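Local atomic coordinates of putative nucleoprotein (Infectious salmon anemia virus, PDB entry 4EWC), a protein that encapsidates the negative-strand viral RNA, shielding it from nucleases and forming the ribonucleoprotein that serves as template for transcription and replication. Residues I422-K427 with V573-K578; C444-M449 with D458-A463; L408-D411 with E417-C420. All blocks are in the same frame, centred on the assembly; numbering follows the deposited sequence.

Contact 1: residues I422-K427 with V573-K578; sequences ICREAK and VGEQGK
Arg424, near the C-terminal end of helix 417-425, reaches across to Glu575 in the turn of a beta hairpin, so that one long side chain joins helix to hairpin. The hairpin pairs strands 568-574 and 577-583, and residues Gly574 to Gly577 form its type I beta turn. The first shell is electrostatic and glancing. Glu575 OE2 lies 3.7 Å from Arg424 NE, a long salt bridge in which the oxygen stands well out of the guanidinium plane and no N-H points at it. The carboxylate instead comes over one face of the guanidinium, the two planes 31° apart, while Glu575 CG sits 4.1 Å above that face, displaced toward its rim. The two side chains slide past each other in opposite directions. At the guanidinium edge, near its plane, lies the carbonyl oxygen of Val573, 4.4 Å from Arg424 NH2 and not bonded to it.

Further out, Arg424 runs extended from CG to NE and Glu575 is extended beyond CG, and together they span the 10.2 Å between Arg424 CA and Glu575 CA. Arg424 NH2 also gives a weak hydrogen bond to Val497 O, outside the hairpin. On the hairpin side, Gly577 N donates to Gly574 O and Gly574 N to Gly577 O, fixing the turn from which Glu575 projects. The contact lies at the protein surface, where solvent would probably weaken the ion pair. Its nearest approach is from aliphatic carbon: Arg424 CD lies 3.3 Å from Glu575 OE2.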
loop_
_atom_site.group_PDB
_atom_site.type_symbol
_atom_site.label_atom_id
_atom_site.label_comp_id
_atom_site.label_asym_id
_atom_site.label_seq_id
_atom_site.Cartn_x
_atom_site.Cartn_y
_atom_site.Cartn_z
ATOM N N ILE A 422 21.214 16.107 3.007
ATOM C CA ILE A 422 20.984 17.274 3.853
ATOM C C ILE A 422 20.004 16.927 4.973
ATOM O O ILE A 422 20.196 17.331 6.128
ATOM C CB ILE A 422 20.490 18.475 3.036
ATOM C CG1 ILE A 422 21.635 19.017 2.190
ATOM C CG2 ILE A 422 19.936 19.579 3.950
ATOM C CD1 ILE A 422 21.210 20.061 1.216
ATOM N N CYS A 423 18.974 16.156 4.621
ATOM C CA CYS A 423 17.978 15.696 5.585
ATOM C C CYS A 423 18.607 14.958 6.748
ATOM O O CYS A 423 18.350 15.294 7.901
ATOM C CB CYS A 423 16.950 14.777 4.923
ATOM S SG CYS A 423 15.679 15.606 3.921
ATOM N N ARG A 424 19.403 13.937 6.449
ATOM C CA ARG A 424 20.048 13.167 7.504
ATOM C C ARG A 424 20.966 14.045 8.367
ATOM O O ARG A 424 21.034 13.874 9.589
ATOM C CB ARG A 424 20.814 11.976 6.925
ATOM C CG ARG A 424 19.953 11.019 6.131
ATOM C CD ARG A 424 20.710 9.782 5.688
ATOM N NE ARG A 424 19.959 9.071 4.668
ATOM C CZ ARG A 424 20.104 9.273 3.362
ATOM N NH1 ARG A 424 20.992 10.155 2.913
ATOM N NH2 ARG A 424 19.367 8.582 2.494
ATOM N N GLU A 425 21.637 15.008 7.732
ATOM C CA GLU A 425 22.631 15.844 8.412
ATOM C C GLU A 425 22.049 16.875 9.381
ATOM O O GLU A 425 22.401 16.888 10.561
ATOM C CB GLU A 425 23.544 16.542 7.400
ATOM C CG GLU A 425 24.905 16.978 7.964
ATOM C CD GLU A 425 24.855 18.212 8.884
ATOM O OE1 GLU A 425 24.035 19.138 8.635
ATOM O OE2 GLU A 425 25.659 18.258 9.849
ATOM N N ALA A 426 21.184 17.757 8.887
ATOM C CA ALA A 426 20.631 18.804 9.738
ATOM C C ALA A 426 19.699 18.238 10.812
ATOM O O ALA A 426 19.264 17.081 10.762
ATOM C CB ALA A 426 19.920 19.863 8.920
ATOM N N LYS A 427 19.418 19.085 11.792
ATOM C CA LYS A 427 18.585 18.740 12.917
ATOM C C LYS A 427 17.362 19.652 12.901
ATOM O O LYS A 427 17.226 20.553 13.729
ATOM C CB LYS A 427 19.367 18.859 14.222
ATOM C CG LYS A 427 20.370 17.718 14.441
ATOM C CD LYS A 427 21.338 18.005 15.599
ATOM C CE LYS A 427 22.271 16.819 15.881
ATOM N NZ LYS A 427 23.080 16.395 14.696
ATOM N N VAL A 573 15.989 4.327 -2.460
ATOM C CA VAL A 573 17.423 4.294 -2.241
ATOM C C VAL A 573 17.804 4.935 -0.909
ATOM O O VAL A 573 17.453 6.081 -0.639
ATOM C CB VAL A 573 18.173 4.964 -3.440
ATOM C CG1 VAL A 573 19.626 5.071 -3.182
ATOM C CG2 VAL A 573 17.929 4.182 -4.720
ATOM N N GLY A 574 18.484 4.166 -0.061
ATOM C CA GLY A 574 19.113 4.701 1.135
ATOM C C GLY A 574 20.624 4.638 0.955
ATOM O O GLY A 574 21.126 4.068 -0.014
ATOM N N GLU A 575 21.369 5.225 1.877
ATOM C CA GLU A 575 22.827 5.136 1.815
ATOM C C GLU A 575 23.292 3.706 2.088
ATOM O O GLU A 575 24.360 3.300 1.647
ATOM C CB GLU A 575 23.436 6.075 2.841
ATOM C CG GLU A 575 22.679 6.042 4.148
ATOM C CD GLU A 575 23.305 6.926 5.182
ATOM O OE1 GLU A 575 24.439 7.394 4.928
ATOM O OE2 GLU A 575 22.670 7.147 6.240
ATOM N N GLN A 576 22.479 2.947 2.816
ATOM C CA GLN A 576 22.802 1.560 3.120
ATOM C C GLN A 576 22.507 0.641 1.931
ATOM O O GLN A 576 22.897 -0.523 1.936
ATOM C CB GLN A 576 22.031 1.088 4.362
ATOM N N GLY A 577 21.815 1.163 0.921
ATOM C CA GLY A 577 21.494 0.379 -0.256
ATOM C C GLY A 577 20.192 0.724 -0.976
ATOM O O GLY A 577 19.667 1.824 -0.869
ATOM N N LYS A 578 19.661 -0.243 -1.713
ATOM C CA LYS A 578 18.534 -0.019 -2.616
ATOM C C LYS A 578 17.446 -1.061 -2.375
ATOM O O LYS A 578 17.750 -2.232 -2.165
ATOM C CB LYS A 578 19.029 -0.116 -4.063
ATOM C CG LYS A 578 18.144 0.570 -5.069
ATOM C CD LYS A 578 18.760 0.595 -6.462
ATOM C CE LYS A 578 18.990 -0.797 -6.985
ATOM N NZ LYS A 578 19.053 -0.780 -8.477
#

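Contact 2: residues C444-M449 with D458-A463; sequences CVAVSM and DIIENA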
loop_
_atom_site.group_PDB
_atom_site.type_symbol
_atom_site.label_atom_id
_atom_site.label_comp_id
_atom_site.label_asym_id
_atom_site.label_seq_id
_atom_site.Cartn_x
_atom_site.Cartn_y
_atom_site.Cartn_z
ATOM N N CYS A 444 3.922 16.191 5.175
ATOM C CA CYS A 444 4.089 17.485 4.531
ATOM C C CYS A 444 5.497 17.669 3.965
ATOM O O CYS A 444 5.705 18.352 2.956
ATOM C CB CYS A 444 3.786 18.596 5.531
ATOM S SG CYS A 444 2.048 18.796 5.768
ATOM N N VAL A 445 6.450 17.058 4.654
ATOM C CA VAL A 445 7.824 17.030 4.254
ATOM C C VAL A 445 7.966 16.132 3.025
ATOM O O VAL A 445 8.578 16.529 2.031
ATOM C CB VAL A 445 8.702 16.516 5.427
ATOM C CG1 VAL A 445 10.092 16.032 4.952
ATOM C CG2 VAL A 445 8.841 17.594 6.481
ATOM N N ALA A 446 7.406 14.925 3.113
ATOM C CA ALA A 446 7.458 13.953 2.038
ATOM C C ALA A 446 6.935 14.573 0.760
ATOM O O ALA A 446 7.592 14.534 -0.288
ATOM C CB ALA A 446 6.634 12.732 2.389
ATOM N N VAL A 447 5.740 15.147 0.857
ATOM C CA VAL A 447 5.097 15.769 -0.286
ATOM C C VAL A 447 5.974 16.877 -0.931
ATOM O O VAL A 447 6.103 16.926 -2.140
ATOM C CB VAL A 447 3.658 16.217 0.068
ATOM C CG1 VAL A 447 3.182 17.371 -0.810
ATOM C CG2 VAL A 447 2.717 15.029 -0.028
ATOM N N SER A 448 6.606 17.732 -0.142
ATOM C CA SER A 448 7.498 18.723 -0.719
ATOM C C SER A 448 8.778 18.122 -1.340
ATOM O O SER A 448 9.262 18.576 -2.410
ATOM C CB SER A 448 7.822 19.819 0.281
ATOM O OG SER A 448 6.659 20.623 0.497
HETATM N N MSE A 449 9.312 17.086 -0.702
HETATM C CA MSE A 449 10.477 16.410 -1.266
HETATM C C MSE A 449 10.249 15.889 -2.689
HETATM O O MSE A 449 11.132 15.989 -3.536
HETATM C CB MSE A 449 11.008 15.327 -0.344
HETATM C CG MSE A 449 11.726 15.907 0.862
HETATM SE SE MSE A 449 12.517 14.480 1.938
HETATM C CE MSE A 449 14.169 14.443 0.885
ATOM N N ASP A 458 2.561 4.792 -1.370
ATOM C CA ASP A 458 3.651 3.873 -1.068
ATOM C C ASP A 458 4.979 4.611 -1.099
ATOM O O ASP A 458 5.822 4.432 -0.219
ATOM C CB ASP A 458 3.705 2.737 -2.068
ATOM C CG ASP A 458 2.475 1.859 -2.024
ATOM O OD1 ASP A 458 2.381 1.056 -1.070
ATOM O OD2 ASP A 458 1.620 1.955 -2.953
ATOM N N ILE A 459 5.153 5.444 -2.122
ATOM C CA ILE A 459 6.371 6.206 -2.282
ATOM C C ILE A 459 6.561 7.170 -1.122
ATOM O O ILE A 459 7.623 7.167 -0.476
ATOM C CB ILE A 459 6.431 6.974 -3.616
ATOM C CG1 ILE A 459 6.367 6.014 -4.791
ATOM C CG2 ILE A 459 7.724 7.814 -3.707
ATOM C CD1 ILE A 459 6.451 6.711 -6.146
ATOM N N ILE A 460 5.541 7.997 -0.885
ATOM C CA ILE A 460 5.487 8.892 0.276
ATOM C C ILE A 460 5.896 8.165 1.551
ATOM O O ILE A 460 6.760 8.629 2.288
ATOM C CB ILE A 460 4.066 9.432 0.528
ATOM C CG1 ILE A 460 3.626 10.363 -0.606
ATOM C CG2 ILE A 460 4.014 10.139 1.849
ATOM C CD1 ILE A 460 4.404 11.644 -0.663
ATOM N N GLU A 461 5.272 7.022 1.809
ATOM C CA GLU A 461 5.565 6.293 3.034
ATOM C C GLU A 461 7.030 5.864 3.103
ATOM O O GLU A 461 7.678 6.000 4.138
ATOM C CB GLU A 461 4.659 5.086 3.205
ATOM C CG GLU A 461 4.821 4.408 4.539
ATOM C CD GLU A 461 3.844 4.955 5.559
ATOM O OE1 GLU A 461 2.677 5.218 5.165
ATOM O OE2 GLU A 461 4.241 5.118 6.746
ATOM N N ASN A 462 7.565 5.341 2.007
ATOM C CA ASN A 462 8.985 4.991 2.018
ATOM C C ASN A 462 9.938 6.196 1.996
ATOM O O ASN A 462 11.080 6.091 2.436
ATOM C CB ASN A 462 9.323 4.031 0.885
ATOM C CG ASN A 462 8.758 2.659 1.119
ATOM O OD1 ASN A 462 9.478 1.732 1.511
ATOM N ND2 ASN A 462 7.455 2.518 0.892
ATOM N N ALA A 463 9.473 7.323 1.466
ATOM C CA ALA A 463 10.321 8.491 1.347
ATOM C C ALA A 463 10.619 9.086 2.725
ATOM O O ALA A 463 11.768 9.337 3.057
ATOM C CB ALA A 463 9.700 9.522 0.427
#
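Ala446 and Ile460 meet where helix 438-449 packs against helix 457-463, a helix-loop-helix pairing buried in the C-terminal part of the nucleoprotein. The backbones come close here, with 5.7 Å between Ala446 CA and Ile460 CA, a spacing compatible with the single methyl of Ala446. That methyl points toward the facing helix, whereas the CB of Ile460 leaves its backbone at an angle to the partner and the branches make up the difference.

The two arms of Ile460 divide the work. CG2 touches Ala446 CB at 3.7 Å, and CD1, at the end of the other arm, comes within 3.9 Å of the same methyl. Ala446 CB is thus met by both branches of one isoleucine. The CD1 methyl goes on to meet Val447 CG2 at 3.8 Å, the two side chains crossing obliquely. Ile460 has chi1 at -67° and chi2 at -68°; this second turn bends CD1 away from a fully extended course and places it beside both Ala446 and Val447. On Val447 the touching branch is CG2, which stands anti to the carbonyl carbon and beside the backbone N.

Behind this apolar face, Asn462 ND2 donates to Asp458 O at 2.8 Å with an N-H...O angle of 168°. The same oxygen accepts from Asn462 N, which arrives from the opposite face of the carbonyl plane. The Asp458 carboxylate forms a salt bridge to Arg469 and a hydrogen bond to Ser584.

No hydrogen bond crosses between the two segments. Methyl packing therefore carries the contact, and its hold should depend on shape and burial, while the Asn462-Asp458 bond stays within helix 457-463 and the Asp458 carboxylate turns to Arg469 and Ser584.

Contact 3: residues L408-D411 with E417-C420; sequences LAMD and EDAC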
loop_
_atom_site.group_PDB
_atom_site.type_symbol
_atom_site.label_atom_id
_atom_site.label_comp_id
_atom_site.label_asym_id
_atom_site.label_seq_id
_atom_site.Cartn_x
_atom_site.Cartn_y
_atom_site.Cartn_z
ATOM N N LEU A 408 26.980 23.967 -3.670
ATOM C CA LEU A 408 27.294 24.340 -5.042
ATOM C C LEU A 408 27.504 23.128 -5.935
ATOM O O LEU A 408 27.159 23.165 -7.113
ATOM C CB LEU A 408 28.500 25.273 -5.087
ATOM C CG LEU A 408 28.274 26.560 -4.292
ATOM C CD1 LEU A 408 29.491 27.464 -4.403
ATOM C CD2 LEU A 408 26.987 27.285 -4.740
ATOM N N ALA A 409 28.036 22.047 -5.375
ATOM C CA ALA A 409 28.310 20.859 -6.185
ATOM C C ALA A 409 27.171 19.839 -6.133
ATOM O O ALA A 409 27.351 18.680 -6.480
ATOM C CB ALA A 409 29.625 20.214 -5.763
HETATM N N MSE A 410 25.997 20.266 -5.685
HETATM C CA MSE A 410 24.905 19.322 -5.534
HETATM C C MSE A 410 23.946 19.339 -6.716
HETATM O O MSE A 410 23.852 20.331 -7.437
HETATM C CB MSE A 410 24.174 19.537 -4.216
HETATM C CG MSE A 410 24.827 18.823 -3.058
HETATM SE SE MSE A 410 24.033 19.382 -1.388
HETATM C CE MSE A 410 24.702 17.980 -0.186
ATOM N N ASP A 411 23.259 18.221 -6.925
ATOM C CA ASP A 411 22.290 18.118 -7.998
ATOM C C ASP A 411 20.936 17.789 -7.404
ATOM O O ASP A 411 20.724 16.694 -6.845
ATOM C CB ASP A 411 22.706 17.033 -8.994
ATOM C CG ASP A 411 21.954 17.124 -10.291
ATOM O OD1 ASP A 411 20.876 17.773 -10.320
ATOM O OD2 ASP A 411 22.427 16.551 -11.295
ATOM N N GLU A 417 18.924 12.316 -3.881
ATOM C CA GLU A 417 20.104 11.928 -3.090
ATOM C C GLU A 417 20.695 13.056 -2.238
ATOM O O GLU A 417 20.881 12.903 -1.045
ATOM C CB GLU A 417 21.210 11.343 -3.966
ATOM C CG GLU A 417 22.421 10.896 -3.180
ATOM C CD GLU A 417 23.437 10.146 -4.033
ATOM O OE1 GLU A 417 24.393 10.782 -4.518
ATOM O OE2 GLU A 417 23.287 8.920 -4.208
ATOM N N ASP A 418 20.995 14.179 -2.861
ATOM C CA ASP A 418 21.558 15.281 -2.139
ATOM C C ASP A 418 20.551 15.834 -1.161
ATOM O O ASP A 418 20.908 16.223 -0.048
ATOM C CB ASP A 418 22.085 16.359 -3.093
ATOM C CG ASP A 418 23.199 15.841 -3.989
ATOM O OD1 ASP A 418 23.863 14.849 -3.613
ATOM O OD2 ASP A 418 23.411 16.412 -5.078
ATOM N N ALA A 419 19.288 15.861 -1.546
ATOM C CA ALA A 419 18.244 16.266 -0.596
ATOM C C ALA A 419 18.232 15.357 0.629
ATOM O O ALA A 419 18.124 15.846 1.740
ATOM C CB ALA A 419 16.880 16.316 -1.249
ATOM N N CYS A 420 18.358 14.047 0.441
ATOM C CA CYS A 420 18.377 13.164 1.605
ATOM C C CYS A 420 19.652 13.349 2.472
ATOM O O CYS A 420 19.593 13.258 3.705
ATOM C CB CYS A 420 18.159 11.704 1.221
ATOM S SG CYS A 420 16.540 11.344 0.427
#
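Asp418, in the first turn of helix 417-425, takes the backbone N-H of Asp411 on its carboxylate and so ties the preceding loop back to the start of the helix. The bond from Asp411 N to Asp418 OD2 spans 2.6 Å with an N-H...O angle of 164°, and the donor arrives nearly along the C-O axis. Asp418 CG lies anti to its carbonyl carbon, chi1 -62°, which turns the carboxylate toward the loop. Asp418 OD1 makes a long, weak ion pair with Lys421.

This buried end is the compact part. The selenomethionine Met410 lays its side-chain carbons beside the same carboxylate: its CG lies 3.5 Å from Asp418 CG, and the two side chains cross at a slant. Beyond CG the Met410 chain runs extended, carrying SE to 4.0 Å from Asp418 CB. The Asp411 side chain leads away instead, and its OD1 accepts from Met413 N; the bond to Asp418 comes from the Asp411 backbone.

The looser side follows the loop backward. Ala409 and Leu408 are exposed, and Ala409 contributes almost nothing to the 161 Å² buried between the segments.

Around this core, Asp411 and Leu408 pack on helix 142-162, and Met410 O accepts from Ser148 OG of that helix. On the other segment, Cys420 touches both Tyr499 of strand 499-500 and Met449 of helix 438-449.

Overall arrangement
Contacts 1 and 3 share helix 417-425, and contact 2 touches it through Met449; all three lie in the C-terminal region of the orthomyxovirus nucleoprotein. Contact 3 comes first along the chain and uses the beginning of this helix; contact 1 uses its end, their centres about 11 Å apart. The 146-residue separation of contact 1 spans both helices of contact 2, whose centre lies about 14 Å from that of contact 1 and 17 Å from that of contact 3. Two selenomethionines bridge them: Met449 CE packs 3.6 Å from Cys423 SG, and Met410 SE lies 3.9 Å from Ile422 CD1. Contact 3 is buried, contact 1 lies at the surface, and contact 2 is the most central, about 13 Å from the chain's centre.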